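Local atomic coordinates of SusD superfamily protein (PDB entry 3MYV), a protein that probably binds polysaccharides at the outer membrane of Bacteroides vulgatus. Residues E112-I117 / V175-E180; N107-E112 / N184-K189; E169-A174 / A197-Y202; T14-A19 / W87-A92; A192-A197 / V330-S335. All blocks are in the same frame, centred on the assembly; numbering follows the deposited sequence. Where two conformers were deposited one is given.

Contact 1: E112-I117 / V175-E180; sequences ETMAVI and VTLMSE
Met178, a selenomethionine at the point where the chain leaves helical geometry, lies against the turn of helix 103-128 that carries Glu112 and Ala115. The backbones come closest here, with CA of Glu112 and CA of Met178 6.3 Å apart. All the contacts across the pair are van der Waals; no hydrogen bond joins the two segments.

The larger group of contacts involves backbone as well as side chain. CG of Met178 lies 3.7 Å from N of Glu112, and its CE is 3.9 Å from CA of the same residue. A bend at the last torsion (chi3 82°) turns that methyl over CA and CB of Glu112, while SE rests 4.0 Å from CB of Ala115.

The second group is purely side chain: SE of Met114 meets CD1 of Leu177 at 4.2 Å, and the two side chains cross obliquely. Met114 is also bent at its end (chi3 69°), and it continues onto Thr170, Glu173 and Ala174 of helix 160-177.

Glu112 sends its carboxylate away from this apolar patch to Tyr24 and Arg186. Helices 103-128 and 160-177 run in roughly opposite directions, consistent with the TPR-like helical scaffold of SusD proteins. Beyond them, Ala192 of helix 189-202 covers Met178, helix 13-27 packs on Val116 through Leu23 and Tyr24, and helix 77-94 receives Ile117.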
# COMPACT_ATOMS: atom_id res chain seq x y z
N GLU A 112 8.78 -1.03 -16.67
CA GLU A 112 8.37 -1.77 -15.49
C GLU A 112 9.37 -1.56 -14.37
O GLU A 112 8.99 -1.36 -13.23
CB GLU A 112 8.23 -3.27 -15.82
CG GLU A 112 7.72 -4.09 -14.65
CD GLU A 112 7.63 -5.59 -14.92
OE1 GLU A 112 7.90 -6.03 -16.06
OE2 GLU A 112 7.27 -6.33 -13.96
N THR A 113 10.66 -1.57 -14.71
CA THR A 113 11.73 -1.27 -13.75
C THR A 113 11.56 0.14 -13.15
O THR A 113 11.72 0.34 -11.95
CB THR A 113 13.11 -1.40 -14.41
OG1 THR A 113 13.26 -2.73 -14.94
CG2 THR A 113 14.25 -1.09 -13.40
N MSE A 114 11.20 1.11 -13.98
CA MSE A 114 10.93 2.45 -13.50
C MSE A 114 9.72 2.46 -12.58
O MSE A 114 9.70 3.23 -11.62
CB MSE A 114 10.75 3.43 -14.65
CG MSE A 114 12.00 3.63 -15.51
SE MSE A 114 11.64 4.59 -17.17
CE MSE A 114 11.28 6.30 -16.43
N ALA A 115 8.70 1.65 -12.87
CA ALA A 115 7.51 1.56 -11.99
C ALA A 115 7.90 1.02 -10.60
O ALA A 115 7.45 1.53 -9.57
CB ALA A 115 6.42 0.66 -12.65
N VAL A 116 8.74 -0.02 -10.57
CA VAL A 116 9.31 -0.55 -9.32
C VAL A 116 10.05 0.54 -8.53
O VAL A 116 9.81 0.74 -7.33
CB VAL A 116 10.18 -1.81 -9.57
CG1 VAL A 116 10.84 -2.27 -8.25
CG2 VAL A 116 9.32 -2.97 -10.18
N ILE A 117 10.88 1.31 -9.21
CA ILE A 117 11.62 2.40 -8.58
C ILE A 117 10.67 3.43 -7.96
O ILE A 117 10.84 3.85 -6.82
CB ILE A 117 12.58 3.06 -9.61
CG1 ILE A 117 13.76 2.11 -9.87
CG2 ILE A 117 13.03 4.47 -9.15
CD1 ILE A 117 14.61 2.44 -11.16
N VAL A 175 4.58 4.44 -17.72
CA VAL A 175 3.29 4.11 -18.31
C VAL A 175 3.40 4.12 -19.84
O VAL A 175 2.85 3.25 -20.50
CB VAL A 175 2.16 5.05 -17.81
CG1 VAL A 175 0.88 4.91 -18.72
CG2 VAL A 175 1.81 4.74 -16.34
N THR A 176 4.12 5.10 -20.41
CA THR A 176 4.17 5.19 -21.86
C THR A 176 4.96 4.01 -22.45
O THR A 176 4.75 3.67 -23.60
CB THR A 176 4.78 6.53 -22.38
OG1 THR A 176 6.18 6.59 -22.06
CG2 THR A 176 4.03 7.75 -21.78
N LEU A 177 5.87 3.43 -21.68
CA LEU A 177 6.71 2.31 -22.15
C LEU A 177 6.13 0.90 -21.95
O LEU A 177 6.58 -0.03 -22.60
CB LEU A 177 8.06 2.34 -21.45
CG LEU A 177 8.89 3.60 -21.67
CD1 LEU A 177 10.20 3.49 -20.91
CD2 LEU A 177 9.10 3.81 -23.16
N MSE A 178 5.19 0.76 -21.03
CA MSE A 178 4.76 -0.56 -20.53
C MSE A 178 3.69 -1.27 -21.36
O MSE A 178 2.91 -0.65 -22.08
CB MSE A 178 4.30 -0.42 -19.07
CG MSE A 178 5.47 -0.24 -18.10
SE MSE A 178 4.88 0.19 -16.35
CE MSE A 178 4.50 -1.65 -15.84
N SER A 179 3.66 -2.59 -21.23
CA SER A 179 2.69 -3.43 -21.89
C SER A 179 1.42 -3.55 -21.08
O SER A 179 1.46 -3.58 -19.85
CB SER A 179 3.26 -4.83 -22.12
OG SER A 179 2.24 -5.70 -22.55
N GLU A 180 0.28 -3.65 -21.76
CA GLU A 180 -1.00 -3.91 -21.11
C GLU A 180 -1.22 -5.37 -20.77
O GLU A 180 -2.11 -5.68 -19.99
CB GLU A 180 -2.16 -3.41 -21.97
CG GLU A 180 -2.15 -1.90 -22.07
CD GLU A 180 -3.39 -1.34 -22.69
OE1 GLU A 180 -3.96 -2.03 -23.59
OE2 GLU A 180 -3.77 -0.21 -22.28

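Contact 2: N107-E112 / N184-K189; sequences NALKGE and NGRMNK
Glu112 and Met187 bring their CA atoms to 6.8 Å of each other where the irregular link 184-189 passes helix 103-128. The motif joining them is a buried, side-on bidentate salt bridge. NE of Arg186 donates to OE2 of Glu112 over 2.9 Å, nearly straight at 172°, on the syn side of the carboxylate and in the guanidinium plane. NH2 reaches OE1 of Glu112 at 3.0 Å, but from above the carboxylate plane, because the two flat groups are turned 31° apart. The bend of Arg186 at chi3 (55°) swings the guanidinium round to present this edge.

A second shell fixes the pair: Tyr24 OH bonds both OE2 of Glu112 and N of Met187, and Asp17 and Asn21 take NH1 of Arg186. Such a network would be expected to stabilise both charges. Just beyond, Asn188 N-caps helix 189-202 through its OD1 and Ala191 N. At the guanidinium edge, in its plane, CD2 of Leu109 sits 3.4 Å from NH2 of Arg186.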
# COMPACT_ATOMS: atom_id res chain seq x y z
N ASN A 107 11.79 -2.37 -23.93
CA ASN A 107 11.18 -1.11 -23.55
C ASN A 107 10.13 -1.31 -22.45
O ASN A 107 10.04 -0.50 -21.53
CB ASN A 107 10.54 -0.42 -24.77
CG ASN A 107 10.92 1.05 -24.87
OD1 ASN A 107 11.89 1.49 -24.25
ND2 ASN A 107 10.16 1.80 -25.65
N ALA A 108 9.34 -2.37 -22.56
CA ALA A 108 8.35 -2.72 -21.54
C ALA A 108 9.03 -3.01 -20.19
O ALA A 108 8.58 -2.57 -19.11
CB ALA A 108 7.53 -3.93 -21.99
N LEU A 109 10.12 -3.76 -20.26
CA LEU A 109 10.90 -4.08 -19.06
C LEU A 109 11.55 -2.84 -18.44
O LEU A 109 11.58 -2.69 -17.21
CB LEU A 109 11.93 -5.16 -19.37
CG LEU A 109 11.34 -6.54 -19.64
CD1 LEU A 109 12.41 -7.50 -20.26
CD2 LEU A 109 10.75 -7.15 -18.38
N LYS A 110 12.04 -1.93 -19.28
CA LYS A 110 12.58 -0.65 -18.80
C LYS A 110 11.49 0.12 -18.03
O LYS A 110 11.71 0.58 -16.91
CB LYS A 110 13.10 0.18 -19.95
CG LYS A 110 13.54 1.59 -19.55
CD LYS A 110 14.10 2.38 -20.74
CE LYS A 110 14.25 3.87 -20.39
NZ LYS A 110 14.82 4.68 -21.54
N GLY A 111 10.31 0.26 -18.64
CA GLY A 111 9.18 0.93 -18.00
C GLY A 111 8.79 0.30 -16.68
O GLY A 111 8.50 0.99 -15.67
N GLU A 112 8.78 -1.03 -16.67
CA GLU A 112 8.37 -1.77 -15.49
C GLU A 112 9.37 -1.56 -14.37
O GLU A 112 8.99 -1.36 -13.23
CB GLU A 112 8.23 -3.27 -15.82
CG GLU A 112 7.72 -4.09 -14.65
CD GLU A 112 7.63 -5.59 -14.92
OE1 GLU A 112 7.90 -6.03 -16.06
OE2 GLU A 112 7.27 -6.33 -13.96
N ASN A 184 1.06 -12.18 -14.04
CA ASN A 184 0.57 -12.30 -12.67
C ASN A 184 1.73 -12.32 -11.70
O ASN A 184 2.65 -13.11 -11.87
CB ASN A 184 -0.27 -13.58 -12.49
CG ASN A 184 -1.61 -13.53 -13.19
OD1 ASN A 184 -2.20 -12.47 -13.43
ND2 ASN A 184 -2.15 -14.72 -13.47
N GLY A 185 1.70 -11.44 -10.70
CA GLY A 185 2.79 -11.34 -9.73
C GLY A 185 3.65 -10.10 -10.00
O GLY A 185 4.52 -9.74 -9.18
N ARG A 186 3.41 -9.44 -11.13
CA ARG A 186 4.13 -8.22 -11.47
C ARG A 186 3.19 -7.10 -11.95
O ARG A 186 2.00 -7.34 -12.22
CB ARG A 186 5.20 -8.54 -12.53
CG ARG A 186 6.27 -9.52 -12.03
CD ARG A 186 7.16 -10.15 -13.13
NE ARG A 186 7.84 -9.20 -14.01
CZ ARG A 186 8.75 -9.54 -14.93
NH1 ARG A 186 9.17 -10.79 -15.05
NH2 ARG A 186 9.28 -8.62 -15.72
N MSE A 187 3.72 -5.89 -12.04
CA MSE A 187 2.97 -4.75 -12.52
C MSE A 187 2.98 -4.73 -14.06
O MSE A 187 4.02 -4.98 -14.68
CB MSE A 187 3.58 -3.43 -11.99
CG MSE A 187 3.31 -3.22 -10.52
SE MSE A 187 3.80 -1.51 -9.85
CE MSE A 187 5.66 -1.87 -9.53
N ASN A 188 1.83 -4.41 -14.63
CA ASN A 188 1.70 -4.08 -16.05
C ASN A 188 1.24 -2.62 -16.16
O ASN A 188 1.17 -1.91 -15.16
CB ASN A 188 0.73 -5.02 -16.77
CG ASN A 188 -0.72 -4.87 -16.28
OD1 ASN A 188 -0.98 -4.20 -15.30
ND2 ASN A 188 -1.65 -5.51 -16.99
N LYS A 189 0.91 -2.18 -17.37
CA LYS A 189 0.54 -0.77 -17.59
C LYS A 189 -0.66 -0.36 -16.75
O LYS A 189 -0.69 0.74 -16.19
CB LYS A 189 0.26 -0.53 -19.08
CG LYS A 189 0.10 0.94 -19.46
CD LYS A 189 -0.08 1.05 -20.99
CE LYS A 189 -0.42 2.45 -21.38
NZ LYS A 189 -0.22 2.66 -22.81

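Contact 3: E169-A174 / A197-Y202; sequences ETLEEA and ARIYLY. With EDO (1,2-ethanediol), chain I.
Tyr200 OH donates to OE2 of Glu172 over 2.6 Å, a short bond received on the anti lone pair, the side away from the other carboxylate oxygen. The oxygen lies at the edge of the phenol and in its plane, while carboxylate and ring planes stand 57° apart and the two side chains cross at about a right angle. Glu172 reaches across with an extended chain beyond CG. Beside this polar pair, CD2 of Leu171 meets CD1 of Ile199 at 3.7 Å, a methyl-to-methyl touch. In Ile199 the branch bearing CD1 is anti to the carbonyl carbon (chi1 -70°), which points that methyl at the leucine.

The two helices, 160-177 and 189-202, follow each other in the chain and run in opposite directions: a helical hairpin, consistent with the TPR-like fold of the family. The nearest CA atoms across the pair, those of Leu171 and Ile199, are 9.5 Å apart, a gap bridged by side chains.

Further out, Lys208, Ala209 and Leu212 of helix 206-223 pack on Tyr200, and Phe122 of helix 103-128 touches Ile199. Arg198 turns from the interface to Glu336 and Val331 O, and its NH1 binds O2 of a 1,2-ethanediol, probably from the crystallisation liquor, at 2.7 Å; Tyr33 and Arg126 hold the same molecule.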
# COMPACT_ATOMS: atom_id res chain seq x y z
N GLU A 169 7.15 11.91 -12.43
CA GLU A 169 7.79 11.97 -13.75
C GLU A 169 8.21 10.58 -14.20
O GLU A 169 8.07 10.22 -15.37
CB GLU A 169 9.03 12.86 -13.73
CG GLU A 169 8.78 14.30 -14.06
CD GLU A 169 10.07 15.15 -14.05
OE1 GLU A 169 11.16 14.62 -14.42
OE2 GLU A 169 9.98 16.34 -13.67
N THR A 170 8.77 9.83 -13.27
CA THR A 170 9.19 8.46 -13.53
C THR A 170 8.02 7.57 -13.94
O THR A 170 8.09 6.84 -14.94
CB THR A 170 9.89 7.89 -12.30
OG1 THR A 170 11.05 8.66 -12.06
CG2 THR A 170 10.27 6.44 -12.53
N LEU A 171 6.94 7.63 -13.18
CA LEU A 171 5.79 6.79 -13.45
C LEU A 171 5.03 7.25 -14.70
O LEU A 171 4.61 6.41 -15.48
CB LEU A 171 4.92 6.74 -12.18
CG LEU A 171 4.02 5.56 -11.87
CD1 LEU A 171 4.61 4.20 -12.18
CD2 LEU A 171 3.62 5.74 -10.39
N GLU A 172 4.93 8.56 -14.96
CA GLU A 172 4.31 9.05 -16.19
C GLU A 172 5.07 8.49 -17.41
O GLU A 172 4.46 7.99 -18.36
CB GLU A 172 4.25 10.59 -16.23
CG GLU A 172 3.29 11.17 -15.20
CD GLU A 172 3.38 12.69 -15.08
OE1 GLU A 172 4.41 13.27 -15.45
OE2 GLU A 172 2.41 13.30 -14.59
N GLU A 173 6.41 8.50 -17.36
CA GLU A 173 7.19 7.92 -18.44
C GLU A 173 7.05 6.38 -18.51
O GLU A 173 6.88 5.83 -19.61
CB GLU A 173 8.65 8.35 -18.36
CG GLU A 173 9.46 7.82 -19.51
CD GLU A 173 10.92 8.21 -19.49
OE1 GLU A 173 11.33 9.04 -18.63
OE2 GLU A 173 11.65 7.67 -20.34
N ALA A 174 7.10 5.71 -17.36
CA ALA A 174 6.95 4.25 -17.29
C ALA A 174 5.69 3.77 -18.01
O ALA A 174 5.72 2.81 -18.81
CB ALA A 174 6.93 3.78 -15.82
N ALA A 197 -2.35 7.13 -10.23
CA ALA A 197 -3.56 7.83 -9.76
C ALA A 197 -3.49 8.01 -8.25
O ALA A 197 -3.83 9.08 -7.74
CB ALA A 197 -4.83 7.10 -10.15
N ARG A 198 -3.05 6.97 -7.53
CA ARG A 198 -2.87 7.08 -6.06
C ARG A 198 -1.88 8.18 -5.73
O ARG A 198 -2.12 9.00 -4.83
CB ARG A 198 -2.43 5.73 -5.47
CG ARG A 198 -2.17 5.72 -3.97
CD ARG A 198 -1.27 4.57 -3.60
NE ARG A 198 -1.96 3.28 -3.68
CZ ARG A 198 -1.40 2.11 -3.43
NH1 ARG A 198 -0.11 2.04 -3.10
NH2 ARG A 198 -2.11 0.99 -3.52
N ILE A 199 -0.73 8.18 -6.42
CA ILE A 199 0.32 9.13 -6.10
C ILE A 199 -0.13 10.56 -6.41
O ILE A 199 0.14 11.48 -5.62
CB ILE A 199 1.68 8.72 -6.76
CG1 ILE A 199 2.23 7.46 -6.06
CG2 ILE A 199 2.74 9.85 -6.67
CD1 ILE A 199 3.35 6.73 -6.84
N TYR A 200 -0.81 10.76 -7.54
CA TYR A 200 -1.40 12.09 -7.83
C TYR A 200 -2.28 12.54 -6.65
O TYR A 200 -2.17 13.68 -6.18
CB TYR A 200 -2.28 12.06 -9.08
CG TYR A 200 -1.60 12.08 -10.43
CD1 TYR A 200 -0.46 12.85 -10.68
CD2 TYR A 200 -2.12 11.32 -11.48
CE1 TYR A 200 0.13 12.87 -11.95
CE2 TYR A 200 -1.55 11.32 -12.71
CZ TYR A 200 -0.42 12.10 -12.95
OH TYR A 200 0.13 12.06 -14.21
N LEU A 201 -3.08 11.64 -6.12
CA LEU A 201 -4.00 11.95 -5.00
C LEU A 201 -3.24 12.32 -3.74
O LEU A 201 -3.54 13.34 -3.09
CB LEU A 201 -4.94 10.75 -4.74
CG LEU A 201 -6.06 10.94 -3.71
CD1 LEU A 201 -7.16 11.80 -4.33
CD2 LEU A 201 -6.65 9.58 -3.19
N TYR A 202 -2.23 11.52 -3.40
CA TYR A 202 -1.36 11.83 -2.29
C TYR A 202 -0.63 13.17 -2.48
O TYR A 202 -0.30 13.83 -1.50
CB TYR A 202 -0.31 10.75 -2.09
CG TYR A 202 -0.72 9.54 -1.25
CD1 TYR A 202 -1.75 8.69 -1.65
CD2 TYR A 202 -0.03 9.23 -0.09
CE1 TYR A 202 -2.09 7.59 -0.90
CE2 TYR A 202 -0.34 8.10 0.65
CZ TYR A 202 -1.37 7.30 0.24
OH TYR A 202 -1.69 6.21 0.99
C1 EDO I . -0.11 -1.04 0.30
O1 EDO I . -0.71 0.04 1.01
C2 EDO I . -0.16 -0.80 -1.21
O2 EDO I . 0.95 0.04 -1.67

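Contact 4: T14-A19 / W87-A92; sequences TDVDNA and WNILNA
Ile89 of helix 77-94 faces Val16 and Ala19 of helix 13-27, and the CA atoms of Val16 and Ile89 are 7.1 Å apart. The two helices run in roughly opposite directions here, as part of a mainly helical scaffold consistent with the TPR-like fold of the family. At the start of 87-92, Trp87 looks elsewhere: its NE1 bonds to Ile145 O, and one ring face carries CD1 of Leu90, offset toward the rim.

Ile89 follows and makes both side-chain contacts with the other helix. Its two branches are shared out between neighbours one turn apart. CG1 is anti to the carbonyl carbon (chi1 -69°), and this carries CD1 to 3.6 Å from CB of Ala19 and 3.7 Å from C of the same residue. The other branch, CG2, meets CG1 of Val16 at 4.2 Å, a looser methyl-to-methyl approach. Val20 and Leu23 of helix 13-27 also touch Ile89, as does Thr113 of helix 103-128.

Leu90, next in sequence, turns to helix 103-128, where it packs on Thr113 and Ile117.

The side chains that meet are all hydrocarbon and no hydrogen bond crosses, so the contact rests on shape fit and dispersion without a directional bond, and it probably contributes to the placement of the two helices.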
# COMPACT_ATOMS: atom_id res chain seq x y z
N THR A 14 16.12 -11.58 -22.21
CA THR A 14 15.76 -12.61 -21.23
C THR A 14 16.49 -12.36 -19.89
O THR A 14 15.87 -12.39 -18.83
CB THR A 14 16.01 -14.02 -21.78
OG1 THR A 14 15.03 -14.28 -22.79
CG2 THR A 14 15.87 -15.09 -20.69
N ASP A 15 17.79 -12.05 -19.95
CA ASP A 15 18.52 -11.68 -18.74
C ASP A 15 17.83 -10.51 -18.05
O ASP A 15 17.75 -10.50 -16.81
CB ASP A 15 19.97 -11.28 -19.02
CG ASP A 15 20.83 -12.44 -19.51
OD1 ASP A 15 20.51 -13.60 -19.22
OD2 ASP A 15 21.82 -12.16 -20.20
N VAL A 16 17.36 -9.53 -18.82
CA VAL A 16 16.71 -8.36 -18.23
C VAL A 16 15.41 -8.78 -17.55
O VAL A 16 15.14 -8.33 -16.43
CB VAL A 16 16.45 -7.23 -19.22
CG1 VAL A 16 15.69 -6.09 -18.54
CG2 VAL A 16 17.83 -6.71 -19.80
N ASP A 17 14.64 -9.64 -18.21
CA ASP A 17 13.35 -10.10 -17.66
C ASP A 17 13.60 -10.78 -16.31
O ASP A 17 12.88 -10.55 -15.33
CB ASP A 17 12.65 -11.04 -18.66
CG ASP A 17 11.23 -11.38 -18.27
OD1 ASP A 17 10.57 -10.59 -17.56
OD2 ASP A 17 10.73 -12.45 -18.69
N ASN A 18 14.64 -11.62 -16.25
CA ASN A 18 15.03 -12.31 -15.02
C ASN A 18 15.47 -11.37 -13.92
O ASN A 18 15.10 -11.58 -12.75
CB ASN A 18 16.12 -13.35 -15.28
CG ASN A 18 15.63 -14.51 -16.15
OD1 ASN A 18 14.44 -14.85 -16.15
ND2 ASN A 18 16.53 -15.10 -16.90
N ALA A 19 16.23 -10.34 -14.27
CA ALA A 19 16.64 -9.34 -13.30
C ALA A 19 15.40 -8.64 -12.73
O ALA A 19 15.28 -8.42 -11.52
CB ALA A 19 17.60 -8.31 -13.94
N TRP A 87 18.22 0.34 -10.45
CA TRP A 87 19.08 1.28 -11.19
C TRP A 87 20.21 0.56 -11.93
O TRP A 87 20.63 1.02 -12.98
CB TRP A 87 19.60 2.41 -10.29
CG TRP A 87 18.63 3.53 -10.22
CD1 TRP A 87 17.74 3.79 -9.21
CD2 TRP A 87 18.42 4.56 -11.20
NE1 TRP A 87 17.00 4.91 -9.50
CE2 TRP A 87 17.39 5.39 -10.72
CE3 TRP A 87 19.00 4.85 -12.44
CZ2 TRP A 87 16.94 6.51 -11.43
CZ3 TRP A 87 18.54 5.95 -13.15
CH2 TRP A 87 17.54 6.78 -12.63
N ASN A 88 20.70 -0.56 -11.39
CA ASN A 88 21.69 -1.37 -12.12
C ASN A 88 21.10 -1.90 -13.43
O ASN A 88 21.80 -1.92 -14.47
CB ASN A 88 22.24 -2.51 -11.25
CG ASN A 88 23.17 -2.00 -10.15
OD1 ASN A 88 23.74 -0.91 -10.27
ND2 ASN A 88 23.35 -2.78 -9.09
N ILE A 89 19.82 -2.24 -13.41
CA ILE A 89 19.11 -2.70 -14.62
C ILE A 89 19.02 -1.56 -15.62
O ILE A 89 19.38 -1.73 -16.79
CB ILE A 89 17.72 -3.27 -14.28
CG1 ILE A 89 17.85 -4.58 -13.50
CG2 ILE A 89 16.87 -3.44 -15.54
CD1 ILE A 89 16.53 -5.07 -12.86
N LEU A 90 18.54 -0.40 -15.18
CA LEU A 90 18.37 0.74 -16.08
C LEU A 90 19.72 1.12 -16.70
O LEU A 90 19.79 1.39 -17.90
CB LEU A 90 17.79 1.96 -15.36
CG LEU A 90 16.34 1.89 -14.85
CD1 LEU A 90 15.86 3.27 -14.35
CD2 LEU A 90 15.41 1.35 -15.95
N ASN A 91 20.77 1.12 -15.89
CA ASN A 91 22.10 1.51 -16.37
C ASN A 91 22.60 0.55 -17.44
O ASN A 91 23.13 0.98 -18.47
CB ASN A 91 23.10 1.62 -15.23
CG ASN A 91 24.39 2.29 -15.67
OD1 ASN A 91 25.44 1.66 -15.71
ND2 ASN A 91 24.29 3.56 -16.05
N ALA A 92 22.44 -0.75 -17.21
CA ALA A 92 22.82 -1.75 -18.22
C ALA A 92 22.11 -1.45 -19.55
O ALA A 92 22.74 -1.41 -20.61
CB ALA A 92 22.51 -3.14 -17.75

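Contact 5: A192-A197 / V330-S335; sequences ARALLA and VVLRLS. With EDO (1,2-ethanediol), chain E.
Leu332 is directed toward helix 189-202 and lays its forked end over the backbone between Ala194 and Leu195. CD2 is the deeper branch: it lies 3.8 Å from CA and 3.9 Å from N of Leu195, and 4.2 Å from C of Ala194. CB of Leu195 touches both methyls of the fork, CD1 and CD2 of Leu332 each being 4.0 Å from it. CG of Leu332 is anti to its carbonyl carbon (chi1 -62°), which sets the fork on the helix.

The two helix residues meet it differently. Ala194 aims its CB toward 330-335, 4.4 Å from CD2 of Leu332; consistent with so small a methyl, the CA atoms of Ala194 and Leu332 are 6.8 Å apart. Leu195 instead flanks the fork with its CB; its own tip continues toward Leu171 of helix 160-177.

Arg333, next along, points away from the helix and is held by Glu247, Glu390 and Glu394. Val330 binds 1,2-ethanediol, probably from the crystallisation liquor, through its N and its O.

Strand 329-333 pairs antiparallel with 248-252, where Val331 and Leu332 both face Phe250. This is a classic beta bulge in a two-stranded sheet, here packed against a helix of the SusD-type fold.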
# COMPACT_ATOMS: atom_id res chain seq x y z
N ALA A 192 0.56 0.20 -13.16
CA ALA A 192 1.33 1.45 -13.10
C ALA A 192 0.45 2.70 -13.13
O ALA A 192 0.74 3.68 -12.43
CB ALA A 192 2.37 1.51 -14.26
N ARG A 193 -0.61 2.69 -13.96
CA ARG A 193 -1.56 3.80 -13.98
C ARG A 193 -2.37 3.87 -12.67
O ARG A 193 -2.62 4.95 -12.17
CB ARG A 193 -2.52 3.69 -15.18
CG ARG A 193 -1.80 3.77 -16.55
CD ARG A 193 -2.74 3.35 -17.67
NE ARG A 193 -3.79 4.33 -17.90
CZ ARG A 193 -4.94 4.07 -18.51
NH1 ARG A 193 -5.26 2.83 -18.90
NH2 ARG A 193 -5.79 5.06 -18.71
N ALA A 194 -2.73 2.72 -12.11
CA ALA A 194 -3.45 2.72 -10.84
C ALA A 194 -2.57 3.36 -9.75
O ALA A 194 -3.03 4.19 -8.96
CB ALA A 194 -3.89 1.28 -10.45
N LEU A 195 -1.28 2.98 -9.72
CA LEU A 195 -0.35 3.51 -8.72
C LEU A 195 -0.18 5.04 -8.90
O LEU A 195 -0.19 5.80 -7.92
CB LEU A 195 1.01 2.79 -8.82
CG LEU A 195 2.13 3.23 -7.89
CD1 LEU A 195 1.72 3.18 -6.43
CD2 LEU A 195 3.42 2.42 -8.12
N LEU A 196 -0.04 5.47 -10.16
CA LEU A 196 0.09 6.89 -10.50
C LEU A 196 -1.14 7.70 -10.06
O LEU A 196 -1.01 8.83 -9.59
CB LEU A 196 0.31 7.05 -12.01
CG LEU A 196 0.54 8.47 -12.54
CD1 LEU A 196 1.69 9.13 -11.77
CD2 LEU A 196 0.79 8.52 -14.05
N ALA A 197 -2.35 7.13 -10.23
CA ALA A 197 -3.56 7.83 -9.76
C ALA A 197 -3.49 8.01 -8.25
O ALA A 197 -3.83 9.08 -7.74
CB ALA A 197 -4.83 7.10 -10.15
N VAL A 330 -2.46 -8.37 -2.01
CA VAL A 330 -2.88 -7.38 -3.00
C VAL A 330 -2.19 -6.05 -2.74
O VAL A 330 -2.18 -5.59 -1.60
CB VAL A 330 -4.38 -7.09 -2.91
CG1 VAL A 330 -4.75 -5.87 -3.79
CG2 VAL A 330 -5.16 -8.29 -3.31
N VAL A 331 -1.65 -5.43 -3.79
CA VAL A 331 -1.01 -4.13 -3.71
C VAL A 331 -1.82 -3.04 -4.45
O VAL A 331 -1.96 -1.93 -3.95
CB VAL A 331 0.42 -4.23 -4.27
CG1 VAL A 331 1.17 -2.86 -4.26
CG2 VAL A 331 1.27 -5.27 -3.49
N LEU A 332 -2.33 -3.37 -5.63
CA LEU A 332 -3.16 -2.48 -6.44
C LEU A 332 -4.33 -3.24 -7.02
O LEU A 332 -4.14 -4.18 -7.81
CB LEU A 332 -2.31 -1.86 -7.56
CG LEU A 332 -1.12 -1.00 -7.17
CD1 LEU A 332 -0.05 -1.02 -8.32
CD2 LEU A 332 -1.58 0.42 -6.85
N ARG A 333 -5.54 -2.85 -6.62
CA ARG A 333 -6.75 -3.44 -7.18
C ARG A 333 -7.77 -2.39 -7.59
O ARG A 333 -7.73 -1.23 -7.16
CB ARG A 333 -7.37 -4.48 -6.25
CG ARG A 333 -8.00 -3.94 -4.96
CD ARG A 333 -8.60 -5.09 -4.17
NE ARG A 333 -9.09 -4.62 -2.85
CZ ARG A 333 -10.37 -4.49 -2.53
NH1 ARG A 333 -11.33 -4.75 -3.41
NH2 ARG A 333 -10.70 -4.09 -1.31
N LEU A 334 -8.68 -2.82 -8.45
CA LEU A 334 -9.68 -1.92 -9.06
C LEU A 334 -10.54 -1.09 -8.08
O LEU A 334 -10.79 0.07 -8.34
CB LEU A 334 -10.57 -2.72 -10.03
CG LEU A 334 -11.56 -1.96 -10.94
CD1 LEU A 334 -10.83 -0.89 -11.78
CD2 LEU A 334 -12.36 -2.92 -11.85
N SER A 335 -11.03 -1.68 -7.00
CA SER A 335 -11.84 -0.92 -6.03
C SER A 335 -11.11 0.34 -5.53
O SER A 335 -11.74 1.38 -5.36
CB SER A 335 -12.26 -1.80 -4.85
OG SER A 335 -13.17 -2.84 -5.23
C1 EDO E . -3.13 -7.29 1.63
O1 EDO E . -3.38 -6.14 0.79
C2 EDO E . -4.27 -8.28 1.54
O2 EDO E . -4.22 -8.97 0.28

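From the N terminus, contact 4 closes first, joining helix 13-27 to helix 77-94 before any other opens. Contact 2 then opens on helix 103-128 and closes in the link after helix 160-177; contact 1 is nested within that loop, and the two share Glu112. Contact 3 starts on helix 160-177 before either has closed and ends on helix 189-202, so it crosses both. Contact 5 opens before contact 3 closes, crosses it, shares Ala197, and spans 132 residues to the bulged strand 329-333. Direct touches between contacts include Leu109 against Val16 (contacts 2 and 4), Gly111 against Ala174 (2 and 3), and Met187 against Leu332 (2 and 5).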